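Putative acyl-CoA thioester hydrolase YbhC (Escherichia coli K-12, PDB 3GRH) is a putative thioesterase of the outer membrane that belongs to the pectinesterase family yet neither binds pectin nor shows pectinesterase activity. Local coordinates at residues Q108-M113 against I130-T135; G115-T120 against I140-G145; V195-N200 against R229-Q234; Q204-T209 against Q236-N241. All blocks are in the same frame, centred on the assembly; numbering follows the deposited sequence.

Contact 1. Residues Q108-M113 against I130-T135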
# COMPACT_ATOMS: atom_id res chain seq x y z
N GLN A 108 -10.89 10.50 -16.77
CA GLN A 108 -10.74 9.68 -17.96
C GLN A 108 -10.59 8.26 -17.62
O GLN A 108 -9.99 7.96 -16.60
CB GLN A 108 -9.57 10.12 -18.77
CG GLN A 108 -9.77 11.51 -19.14
CD GLN A 108 -8.73 12.00 -19.98
OE1 GLN A 108 -8.76 11.81 -21.19
NE2 GLN A 108 -7.80 12.71 -19.38
N TYR A 109 -11.19 7.41 -18.44
CA TYR A 109 -11.26 5.99 -18.21
C TYR A 109 -10.51 5.22 -19.28
O TYR A 109 -10.75 5.44 -20.46
CB TYR A 109 -12.71 5.55 -18.24
CG TYR A 109 -13.52 6.10 -17.11
CD1 TYR A 109 -13.68 5.38 -15.97
CD2 TYR A 109 -14.18 7.32 -17.23
CE1 TYR A 109 -14.41 5.88 -14.93
CE2 TYR A 109 -14.96 7.82 -16.17
CZ TYR A 109 -15.01 7.07 -15.02
OH TYR A 109 -15.76 7.42 -13.91
N ILE A 110 -9.60 4.35 -18.83
CA ILE A 110 -8.76 3.56 -19.69
C ILE A 110 -9.07 2.12 -19.40
O ILE A 110 -8.84 1.63 -18.31
CB ILE A 110 -7.27 3.82 -19.46
CG1 ILE A 110 -6.95 5.26 -19.72
CG2 ILE A 110 -6.42 2.89 -20.39
CD1 ILE A 110 -5.56 5.74 -19.20
N ALA A 111 -9.66 1.44 -20.37
CA ALA A 111 -9.95 -0.01 -20.25
C ALA A 111 -8.77 -0.79 -20.72
O ALA A 111 -8.16 -0.39 -21.72
CB ALA A 111 -11.21 -0.39 -21.07
N VAL A 112 -8.43 -1.87 -20.04
CA VAL A 112 -7.31 -2.72 -20.44
C VAL A 112 -7.85 -4.16 -20.69
O VAL A 112 -8.46 -4.77 -19.83
CB VAL A 112 -6.19 -2.75 -19.39
CG1 VAL A 112 -5.04 -3.55 -20.01
CG2 VAL A 112 -5.70 -1.35 -19.00
N MET A 113 -7.66 -4.64 -21.92
CA MET A 113 -8.12 -5.95 -22.33
C MET A 113 -7.23 -7.02 -21.72
O MET A 113 -6.08 -6.80 -21.42
CB MET A 113 -8.07 -6.08 -23.85
CG MET A 113 -9.09 -5.22 -24.50
SD MET A 113 -9.20 -5.47 -26.24
CE MET A 113 -9.74 -7.19 -26.37
N ILE A 130 -7.49 9.75 -13.31
CA ILE A 130 -7.42 8.67 -14.25
C ILE A 130 -7.97 7.40 -13.62
O ILE A 130 -7.58 7.08 -12.49
CB ILE A 130 -5.98 8.39 -14.65
CG1 ILE A 130 -5.40 9.61 -15.34
CG2 ILE A 130 -5.92 7.18 -15.63
CD1 ILE A 130 -5.93 9.79 -16.71
N THR A 131 -8.87 6.72 -14.34
CA THR A 131 -9.36 5.36 -13.94
C THR A 131 -8.82 4.35 -14.89
O THR A 131 -9.02 4.46 -16.07
CB THR A 131 -10.86 5.31 -13.89
OG1 THR A 131 -11.34 6.28 -12.94
CG2 THR A 131 -11.34 3.91 -13.48
N LEU A 132 -8.12 3.35 -14.39
CA LEU A 132 -7.59 2.26 -15.22
C LEU A 132 -8.21 0.97 -14.73
O LEU A 132 -8.15 0.68 -13.54
CB LEU A 132 -6.07 2.21 -15.07
CG LEU A 132 -5.34 1.18 -15.87
CD1 LEU A 132 -5.36 1.51 -17.34
CD2 LEU A 132 -3.91 1.08 -15.35
N TYR A 133 -8.82 0.21 -15.63
CA TYR A 133 -9.53 -0.97 -15.23
C TYR A 133 -9.38 -2.07 -16.22
O TYR A 133 -9.32 -1.82 -17.43
CB TYR A 133 -10.98 -0.64 -15.01
CG TYR A 133 -11.80 -0.21 -16.19
CD1 TYR A 133 -12.62 -1.09 -16.88
CD2 TYR A 133 -11.80 1.13 -16.59
CE1 TYR A 133 -13.36 -0.65 -17.92
CE2 TYR A 133 -12.51 1.54 -17.65
CZ TYR A 133 -13.32 0.67 -18.28
OH TYR A 133 -14.10 1.05 -19.34
N GLY A 134 -9.31 -3.27 -15.68
CA GLY A 134 -9.29 -4.46 -16.51
C GLY A 134 -10.63 -4.89 -16.92
O GLY A 134 -11.61 -4.71 -16.16
N THR A 135 -10.66 -5.57 -18.06
CA THR A 135 -11.96 -6.09 -18.58
C THR A 135 -12.02 -7.61 -18.64
O THR A 135 -12.98 -8.19 -19.25
CB THR A 135 -12.28 -5.45 -19.90
OG1 THR A 135 -11.37 -5.93 -20.88
CG2 THR A 135 -12.29 -3.93 -19.81
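Tyr109 pairs with Thr131 and Ala111 with Tyr133 where strands 108-112 and 130-134 run parallel, 4.7 Å apart at closest approach and 20° from exact alignment. They belong to successive rungs and lie side by side in one sheet of the right-handed parallel beta-helix of the pectinesterase family. Thr131 N, Ile110 N, Tyr133 N and Val112 N knit the backbones together, and Thr135 N carries the pattern past the strand ends to Val112 O.

Two kinds of surface result. Ile110, Val112, Ile130 and Leu132 share the buried apolar face, which helix 92-100 covers through Ile92, Ala95, Val96 and Ala99. Here Leu132, with CG trans to its own N (chi1 -179°), brings CD1 against two neighbours: 3.5 Å from Ile110 CG2 and a tight 3.3 Å from Val112 CG2.

On the other face Tyr109 lies alongside Thr131, both pointing the same way, with CD1 3.5 Å from Thr131 CB. The Thr131 hydroxyl is engaged by Gln204 and Arg107. The Tyr133 side chain folds back over the neighbouring strand, because chi1 of 65° sets CG between its own N and carbonyl carbon. One face of the ring therefore rests on Ala111, a CH-pi contact with CA 4.0 Å from the ring centroid and nearly over its centre, while Tyr109 CB meets the ring edge, 4.1 Å from Tyr133 CE2.

Contact 2. Residues G115-T120 against I140-G145; sequences GEYQGT and IDVKIG
Glu116 and Lys143 lie side by side on the outer face of two parallel beta-helix strands, 115-118 and 142-145, and form a salt bridge that is long, 3.6 Å from OE2 to NZ. The glutamate chain bends at chi2 (70°), which turns its carboxylate toward the neighbouring strand; there OE2 also approaches Lys143 CD at 3.7 Å. The lysine is extended until its last torsion, where a turn of 77° swings NZ back to Ile140 O at 2.9 Å. The ammonium group is thus shared between a carboxylate and a backbone carbonyl of its own segment, and the shorter link is the one to the carbonyl.

On the opposite face lie Tyr117, Val142 and Ile144. Lys143 O sits at the edge of the Tyr117 ring, near the ring plane, and Tyr117 CE2 reaches Val142 CG1 at 4.3 Å. The phenol oxygen is bonded to Met113 O, which ties the ring to the turn just before its own strand.

Five backbone bonds hold these side chains in step. Gly115 N to Asp141 O begins the series and Gly119 N to Gly145 O, at 2.9 Å, ends it. Gly119 has phi 135°, a backbone shape suited to glycine. Asp141 OD2 is bonded to Lys138 N just before the segment.

Farther out, Tyr117 and Ile144 pack on Ile92 of helix 92-100, Tyr117 and Val142 meet Val112 of strand 108-112, and strand 142-146 passes its other backbone edge to strand 208-212.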
# COMPACT_ATOMS: atom_id res chain seq x y z
N GLY A 115 -4.60 -9.67 -21.04
CA GLY A 115 -3.27 -9.85 -21.59
C GLY A 115 -2.21 -9.58 -20.57
O GLY A 115 -2.52 -9.30 -19.42
N GLU A 116 -0.96 -9.69 -21.03
CA GLU A 116 0.21 -9.44 -20.24
C GLU A 116 0.83 -8.21 -20.84
O GLU A 116 1.06 -8.12 -22.06
CB GLU A 116 1.17 -10.64 -20.33
CG GLU A 116 0.77 -11.88 -19.57
CD GLU A 116 -0.44 -12.61 -20.15
OE1 GLU A 116 -0.53 -12.72 -21.42
OE2 GLU A 116 -1.29 -13.07 -19.33
N TYR A 117 1.14 -7.26 -19.99
CA TYR A 117 1.64 -5.94 -20.39
C TYR A 117 2.96 -5.72 -19.64
O TYR A 117 2.96 -5.41 -18.49
CB TYR A 117 0.60 -4.87 -20.08
CG TYR A 117 -0.69 -5.09 -20.85
CD1 TYR A 117 -0.83 -4.65 -22.14
CD2 TYR A 117 -1.73 -5.74 -20.28
CE1 TYR A 117 -2.00 -4.90 -22.86
CE2 TYR A 117 -2.86 -6.01 -21.01
CZ TYR A 117 -2.97 -5.59 -22.30
OH TYR A 117 -4.14 -5.86 -22.97
N GLN A 118 4.07 -5.92 -20.33
CA GLN A 118 5.38 -5.78 -19.68
C GLN A 118 5.81 -4.30 -19.77
O GLN A 118 5.82 -3.69 -20.83
CB GLN A 118 6.44 -6.69 -20.32
CG GLN A 118 7.84 -6.59 -19.62
CD GLN A 118 9.04 -7.22 -20.35
OE1 GLN A 118 9.26 -7.01 -21.57
NE2 GLN A 118 9.86 -7.94 -19.60
N GLY A 119 6.19 -3.71 -18.65
CA GLY A 119 6.77 -2.39 -18.62
C GLY A 119 6.17 -1.56 -17.51
O GLY A 119 5.08 -1.85 -17.00
N THR A 120 6.87 -0.49 -17.18
CA THR A 120 6.40 0.43 -16.19
C THR A 120 5.16 1.17 -16.65
O THR A 120 4.94 1.38 -17.85
CB THR A 120 7.50 1.44 -15.85
OG1 THR A 120 7.97 2.04 -17.05
CG2 THR A 120 8.65 0.82 -15.05
N ILE A 140 -6.72 -11.39 -12.34
CA ILE A 140 -5.50 -12.01 -12.86
C ILE A 140 -5.40 -12.02 -14.39
O ILE A 140 -4.38 -12.37 -14.99
CB ILE A 140 -5.35 -13.44 -12.24
CG1 ILE A 140 -3.90 -13.94 -12.45
CG2 ILE A 140 -6.40 -14.38 -12.78
CD1 ILE A 140 -2.81 -13.18 -11.59
N ASP A 141 -6.51 -11.73 -15.05
CA ASP A 141 -6.58 -11.73 -16.49
C ASP A 141 -5.86 -10.58 -17.15
O ASP A 141 -5.53 -10.73 -18.31
CB ASP A 141 -8.04 -11.84 -16.88
CG ASP A 141 -8.59 -13.28 -16.55
OD1 ASP A 141 -7.81 -14.29 -16.69
OD2 ASP A 141 -9.79 -13.47 -16.18
N VAL A 142 -5.61 -9.46 -16.43
CA VAL A 142 -4.86 -8.33 -16.95
C VAL A 142 -3.63 -8.25 -16.03
O VAL A 142 -3.79 -7.94 -14.86
CB VAL A 142 -5.68 -7.04 -16.93
CG1 VAL A 142 -4.75 -5.83 -17.14
CG2 VAL A 142 -6.80 -7.12 -17.93
N LYS A 143 -2.44 -8.45 -16.56
CA LYS A 143 -1.20 -8.52 -15.78
C LYS A 143 -0.27 -7.41 -16.23
O LYS A 143 0.08 -7.36 -17.37
CB LYS A 143 -0.49 -9.82 -16.00
CG LYS A 143 -1.28 -11.03 -15.54
CD LYS A 143 -0.55 -12.33 -15.75
CE LYS A 143 -1.19 -13.57 -15.19
NZ LYS A 143 -2.35 -14.08 -16.06
N ILE A 144 0.11 -6.56 -15.33
CA ILE A 144 1.04 -5.48 -15.56
C ILE A 144 2.30 -5.80 -14.77
O ILE A 144 2.21 -6.08 -13.58
CB ILE A 144 0.47 -4.17 -15.02
CG1 ILE A 144 -0.77 -3.80 -15.81
CG2 ILE A 144 1.58 -3.07 -15.05
CD1 ILE A 144 -1.46 -2.57 -15.14
N GLY A 145 3.45 -5.90 -15.42
CA GLY A 145 4.62 -6.34 -14.67
C GLY A 145 5.93 -5.93 -15.32
O GLY A 145 6.06 -5.66 -16.51

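Contact 3. Residues V195-N200 against R229-Q234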
# COMPACT_ATOMS: atom_id res chain seq x y z
N VAL A 195 6.94 -0.77 -10.41
CA VAL A 195 6.43 -1.07 -11.77
C VAL A 195 5.37 -0.04 -12.14
O VAL A 195 5.35 0.47 -13.24
CB VAL A 195 5.86 -2.52 -11.85
CG1 VAL A 195 5.23 -2.76 -13.23
CG2 VAL A 195 6.97 -3.54 -11.51
N PHE A 196 4.43 0.19 -11.24
CA PHE A 196 3.32 1.11 -11.42
C PHE A 196 3.52 2.19 -10.39
O PHE A 196 3.51 1.91 -9.20
CB PHE A 196 1.98 0.38 -11.21
CG PHE A 196 0.82 1.07 -11.70
CD1 PHE A 196 0.11 0.61 -12.82
CD2 PHE A 196 0.40 2.21 -11.13
CE1 PHE A 196 -0.98 1.27 -13.27
CE2 PHE A 196 -0.72 2.94 -11.66
CZ PHE A 196 -1.37 2.42 -12.73
N TRP A 197 3.72 3.42 -10.84
CA TRP A 197 3.93 4.57 -9.94
C TRP A 197 3.02 5.67 -10.36
O TRP A 197 3.04 6.13 -11.47
CB TRP A 197 5.35 5.03 -10.06
CG TRP A 197 5.75 6.25 -9.33
CD1 TRP A 197 5.08 6.87 -8.33
CD2 TRP A 197 6.98 6.99 -9.50
NE1 TRP A 197 5.78 7.97 -7.91
CE2 TRP A 197 6.91 8.09 -8.65
CE3 TRP A 197 8.04 6.91 -10.40
CZ2 TRP A 197 7.91 9.04 -8.59
CZ3 TRP A 197 9.05 7.80 -10.28
CH2 TRP A 197 8.98 8.86 -9.42
N SER A 198 2.15 6.02 -9.44
CA SER A 198 1.21 7.13 -9.65
C SER A 198 1.41 8.27 -8.70
O SER A 198 1.60 8.04 -7.53
CB SER A 198 -0.18 6.63 -9.48
OG SER A 198 -1.16 7.66 -9.64
N GLN A 199 1.38 9.50 -9.26
CA GLN A 199 1.21 10.69 -8.45
C GLN A 199 -0.13 11.34 -8.71
O GLN A 199 -0.39 12.49 -8.30
CB GLN A 199 2.29 11.69 -8.76
CG GLN A 199 3.66 11.11 -8.52
CD GLN A 199 4.58 12.17 -8.14
OE1 GLN A 199 4.60 13.25 -8.77
NE2 GLN A 199 5.28 11.96 -7.03
N ASN A 200 -1.02 10.69 -9.43
CA ASN A 200 -2.32 11.28 -9.82
C ASN A 200 -3.28 11.26 -8.62
O ASN A 200 -3.63 10.22 -8.06
CB ASN A 200 -2.87 10.37 -10.95
CG ASN A 200 -4.10 10.85 -11.59
OD1 ASN A 200 -5.19 10.22 -11.50
ND2 ASN A 200 -4.01 12.01 -12.21
N ARG A 229 3.32 1.81 -6.40
CA ARG A 229 3.57 2.98 -5.58
C ARG A 229 2.54 4.03 -5.87
O ARG A 229 2.26 4.32 -7.04
CB ARG A 229 4.90 3.54 -5.90
CG ARG A 229 5.20 4.84 -5.26
CD ARG A 229 6.57 5.35 -5.40
NE ARG A 229 6.69 6.75 -4.96
CZ ARG A 229 7.78 7.47 -5.19
NH1 ARG A 229 8.85 6.94 -5.78
NH2 ARG A 229 7.77 8.73 -4.87
N THR A 230 1.93 4.57 -4.83
CA THR A 230 0.94 5.62 -5.04
C THR A 230 1.26 6.79 -4.11
O THR A 230 1.51 6.60 -2.95
CB THR A 230 -0.51 5.14 -4.99
OG1 THR A 230 -1.40 6.25 -5.12
CG2 THR A 230 -0.83 4.46 -3.70
N ASP A 231 1.29 7.99 -4.69
CA ASP A 231 1.59 9.23 -3.93
C ASP A 231 0.40 10.21 -3.95
O ASP A 231 0.43 11.23 -3.23
CB ASP A 231 2.79 9.99 -4.56
CG ASP A 231 4.05 9.18 -4.73
OD1 ASP A 231 4.16 8.09 -4.13
OD2 ASP A 231 4.95 9.66 -5.54
N GLY A 232 -0.64 9.92 -4.74
CA GLY A 232 -1.78 10.80 -4.89
C GLY A 232 -2.74 10.76 -3.72
O GLY A 232 -2.79 9.81 -2.95
N ASP A 233 -3.53 11.80 -3.59
CA ASP A 233 -4.65 11.82 -2.60
C ASP A 233 -5.88 11.34 -3.27
O ASP A 233 -6.11 11.52 -4.47
CB ASP A 233 -4.85 13.23 -2.08
CG ASP A 233 -5.80 13.38 -0.91
OD1 ASP A 233 -5.88 12.53 -0.01
OD2 ASP A 233 -6.47 14.51 -0.85
N GLN A 234 -6.81 10.80 -2.49
CA GLN A 234 -8.11 10.35 -2.93
C GLN A 234 -7.98 9.22 -3.94
O GLN A 234 -8.70 9.25 -4.92
CB GLN A 234 -9.04 11.48 -3.36
CG GLN A 234 -9.38 12.41 -2.21
CD GLN A 234 -10.39 13.49 -2.56
OE1 GLN A 234 -11.07 13.46 -3.60
NE2 GLN A 234 -10.59 14.34 -1.64
O HOH W 1 -1.72 8.22 -7.05
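Arg229 lays its guanidinium flat on the indole of Trp197, centres 3.9 Å apart and planes 23° from parallel, a cation-pi stack between paired residues on adjacent parallel strands of the beta-helix. Both side chains leave the sheet in the same direction, and the arginine is extended all the way to NE, with chi1, chi2 and chi3 close to 170°. Its CD therefore passes over the five-membered ring, while NH1 lies above the plane toward the rim of the indole.

Asp231 closes the group from the end. Trp197 NE1 points straight at its OD2, 3.0 Å away and nearly in the ring plane, but from above the carboxylate plane; ring and carboxylate planes are 62° apart. Gln199 NE2 takes the anti lone pair of the same oxygen at 2.8 Å. Arg229 NE reaches the syn lone pair of OD1 at 3.0 Å, its partner lying near the guanidinium plane.

On the opposite face a water bridges Ser198 OG, Thr230 OG1, Asn200 O and Gly232 N, and Ser198 OG accepts from Asn200 N in an ST turn.

Outside the pair, Asn258 binds Arg229 NH1, Thr252 binds Asp231 OD1, and Tyr175 binds Gln199 OE1. With OD2 taking two donors and OD1 bonded to Arg229 NE and Thr252, this buried carboxylate is probably kept ionised, its charge balancing that of the stacked guanidinium.

Contact 4. Residues Q204-T209 against Q236-N241; sequences QLQNLT and QINNVN
Leu205 and Leu208 pack against Ile237 and Val240 on the inner face of two successive beta-helix rungs, while amide side chains fill the outer face. The inner side is the close-fitting part. Val240 CG2 comes within 4.1 Å of Leu205 CB, and its CG1 lies 4.0 Å from Leu208 CD1. Leu208 can lie alongside Val240 because its chi1 of 44° places CG between its own N and carbonyl carbon. Firm backbone bonds run alongside: Leu205 N to Gln236 O, Asn238 N to Leu205 O, and Asn241 N to Leu208 O.

Between them both chains turn a corner at Asn207 and Asn239, each with positive phi, and the pairing slackens. Asn207 N makes only weak bonds to Asn238 O and Asn239 O. The two asparagine amides lie side by side with planes 10° apart, and a water donates to Asn207 OD1 at 2.7 Å while accepting weakly from Asn239 ND2. Gln206 NE2 stands 2.8 Å from Asn238 OD1, but that bond is bent and weak; the two amide planes are 68° apart. Asn241 ND2 gives Thr209 OG1 a sounder bond at 3.2 Å.

These polar ends have further partners: Thr271 and Asn272 for Asn238, Gly134 and Gly136 for Asn207, Pro139 for Thr209. Strand 130-134 borders 204-206, strand 142-146 borders 208-212, and Leu228 of strand 228-230 packs against Leu205 and Ile237.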
# COMPACT_ATOMS: atom_id res chain seq x y z
N GLN A 204 -7.96 5.76 -9.84
CA GLN A 204 -8.78 4.63 -9.52
C GLN A 204 -8.26 3.45 -10.28
O GLN A 204 -8.02 3.56 -11.46
CB GLN A 204 -10.19 4.93 -9.97
CG GLN A 204 -10.84 5.98 -9.12
CD GLN A 204 -12.26 6.31 -9.56
OE1 GLN A 204 -12.75 5.98 -10.64
NE2 GLN A 204 -12.94 7.05 -8.68
N LEU A 205 -8.04 2.33 -9.61
CA LEU A 205 -7.59 1.05 -10.23
C LEU A 205 -8.58 -0.04 -9.88
O LEU A 205 -9.04 -0.11 -8.78
CB LEU A 205 -6.24 0.62 -9.70
CG LEU A 205 -5.10 1.56 -9.92
CD1 LEU A 205 -3.81 1.00 -9.34
CD2 LEU A 205 -4.84 1.89 -11.41
N GLN A 206 -8.99 -0.81 -10.87
CA GLN A 206 -9.95 -1.87 -10.64
C GLN A 206 -9.68 -3.08 -11.55
O GLN A 206 -9.47 -2.89 -12.75
CB GLN A 206 -11.34 -1.35 -10.84
CG GLN A 206 -12.43 -2.39 -10.53
CD GLN A 206 -13.79 -1.80 -10.42
OE1 GLN A 206 -14.55 -1.74 -11.45
NE2 GLN A 206 -14.15 -1.36 -9.23
N ASN A 207 -9.81 -4.30 -11.02
CA ASN A 207 -9.89 -5.49 -11.82
C ASN A 207 -8.67 -5.75 -12.67
O ASN A 207 -8.73 -6.08 -13.85
CB ASN A 207 -11.17 -5.58 -12.66
CG ASN A 207 -11.43 -6.97 -13.16
OD1 ASN A 207 -11.23 -7.98 -12.41
ND2 ASN A 207 -12.00 -7.07 -14.35
N LEU A 208 -7.50 -5.67 -12.05
CA LEU A 208 -6.24 -5.94 -12.72
C LEU A 208 -5.19 -6.39 -11.72
O LEU A 208 -5.45 -6.39 -10.53
CB LEU A 208 -5.71 -4.78 -13.51
CG LEU A 208 -5.74 -3.43 -12.90
CD1 LEU A 208 -4.59 -3.26 -11.94
CD2 LEU A 208 -5.71 -2.39 -13.94
N THR A 209 -4.05 -6.82 -12.24
CA THR A 209 -2.95 -7.36 -11.45
C THR A 209 -1.75 -6.54 -11.74
O THR A 209 -1.43 -6.29 -12.88
CB THR A 209 -2.64 -8.84 -11.77
OG1 THR A 209 -3.84 -9.57 -11.40
CG2 THR A 209 -1.47 -9.37 -10.94
N GLN A 236 -8.34 5.27 -5.08
CA GLN A 236 -9.19 4.11 -4.82
C GLN A 236 -8.70 2.93 -5.59
O GLN A 236 -8.53 3.02 -6.79
CB GLN A 236 -10.65 4.34 -5.16
CG GLN A 236 -11.28 5.46 -4.35
CD GLN A 236 -12.64 5.83 -4.91
OE1 GLN A 236 -13.58 5.03 -4.73
NE2 GLN A 236 -12.75 7.03 -5.53
N ILE A 237 -8.44 1.83 -4.90
CA ILE A 237 -7.94 0.59 -5.55
C ILE A 237 -8.94 -0.48 -5.16
O ILE A 237 -9.12 -0.73 -3.93
CB ILE A 237 -6.56 0.28 -4.99
CG1 ILE A 237 -5.59 1.34 -5.48
CG2 ILE A 237 -6.13 -1.07 -5.47
CD1 ILE A 237 -4.30 1.36 -4.74
N ASN A 238 -9.64 -1.07 -6.14
CA ASN A 238 -10.71 -2.00 -5.84
C ASN A 238 -10.54 -3.27 -6.67
O ASN A 238 -10.35 -3.22 -7.87
CB ASN A 238 -12.09 -1.39 -6.11
CG ASN A 238 -13.18 -2.37 -5.86
OD1 ASN A 238 -13.94 -2.75 -6.79
ND2 ASN A 238 -13.25 -2.85 -4.63
N ASN A 239 -10.58 -4.42 -6.01
CA ASN A 239 -10.48 -5.73 -6.73
C ASN A 239 -9.26 -5.79 -7.58
O ASN A 239 -9.33 -6.06 -8.78
CB ASN A 239 -11.73 -5.99 -7.56
CG ASN A 239 -11.85 -7.43 -8.00
OD1 ASN A 239 -11.36 -8.35 -7.32
ND2 ASN A 239 -12.46 -7.63 -9.17
N VAL A 240 -8.11 -5.50 -6.96
CA VAL A 240 -6.78 -5.54 -7.62
C VAL A 240 -5.95 -6.57 -6.93
O VAL A 240 -6.01 -6.72 -5.71
CB VAL A 240 -6.14 -4.13 -7.65
CG1 VAL A 240 -4.63 -4.13 -8.04
CG2 VAL A 240 -6.90 -3.24 -8.59
N ASN A 241 -5.07 -7.24 -7.66
CA ASN A 241 -4.04 -8.10 -7.05
C ASN A 241 -2.74 -7.35 -7.15
O ASN A 241 -2.38 -6.90 -8.24
CB ASN A 241 -3.84 -9.41 -7.84
CG ASN A 241 -5.03 -10.31 -7.82
OD1 ASN A 241 -5.80 -10.35 -6.90
ND2 ASN A 241 -5.27 -10.97 -8.95
O HOH W 2 -13.49 -9.44 -11.89

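Overall arrangement
The four contacts are neighbouring pieces of the same beta-helix. Contacts 1 and 4, with centres about 10 Å apart, continue one sheet: Gln204 O receives Leu132 N at 2.9 Å. Contact 2 joins contact 4 through strands 142-146 and 208-212, where Thr209 N bonds to Val142 O at 2.9 Å. Contact 3 faces contacts 1 and 4 across the interior; Phe196 touches both Leu132 and Leu205, and Asn200 OD1 reaches Ile130 N at 3.0 Å. Contact 3 also adjoins contact 2, centres about 17 Å apart, because strand 196-198 lies next to strand 115-123. All four lie away from Asp280, the predicted nucleophile, and Arg340, a probable substrate-binding residue.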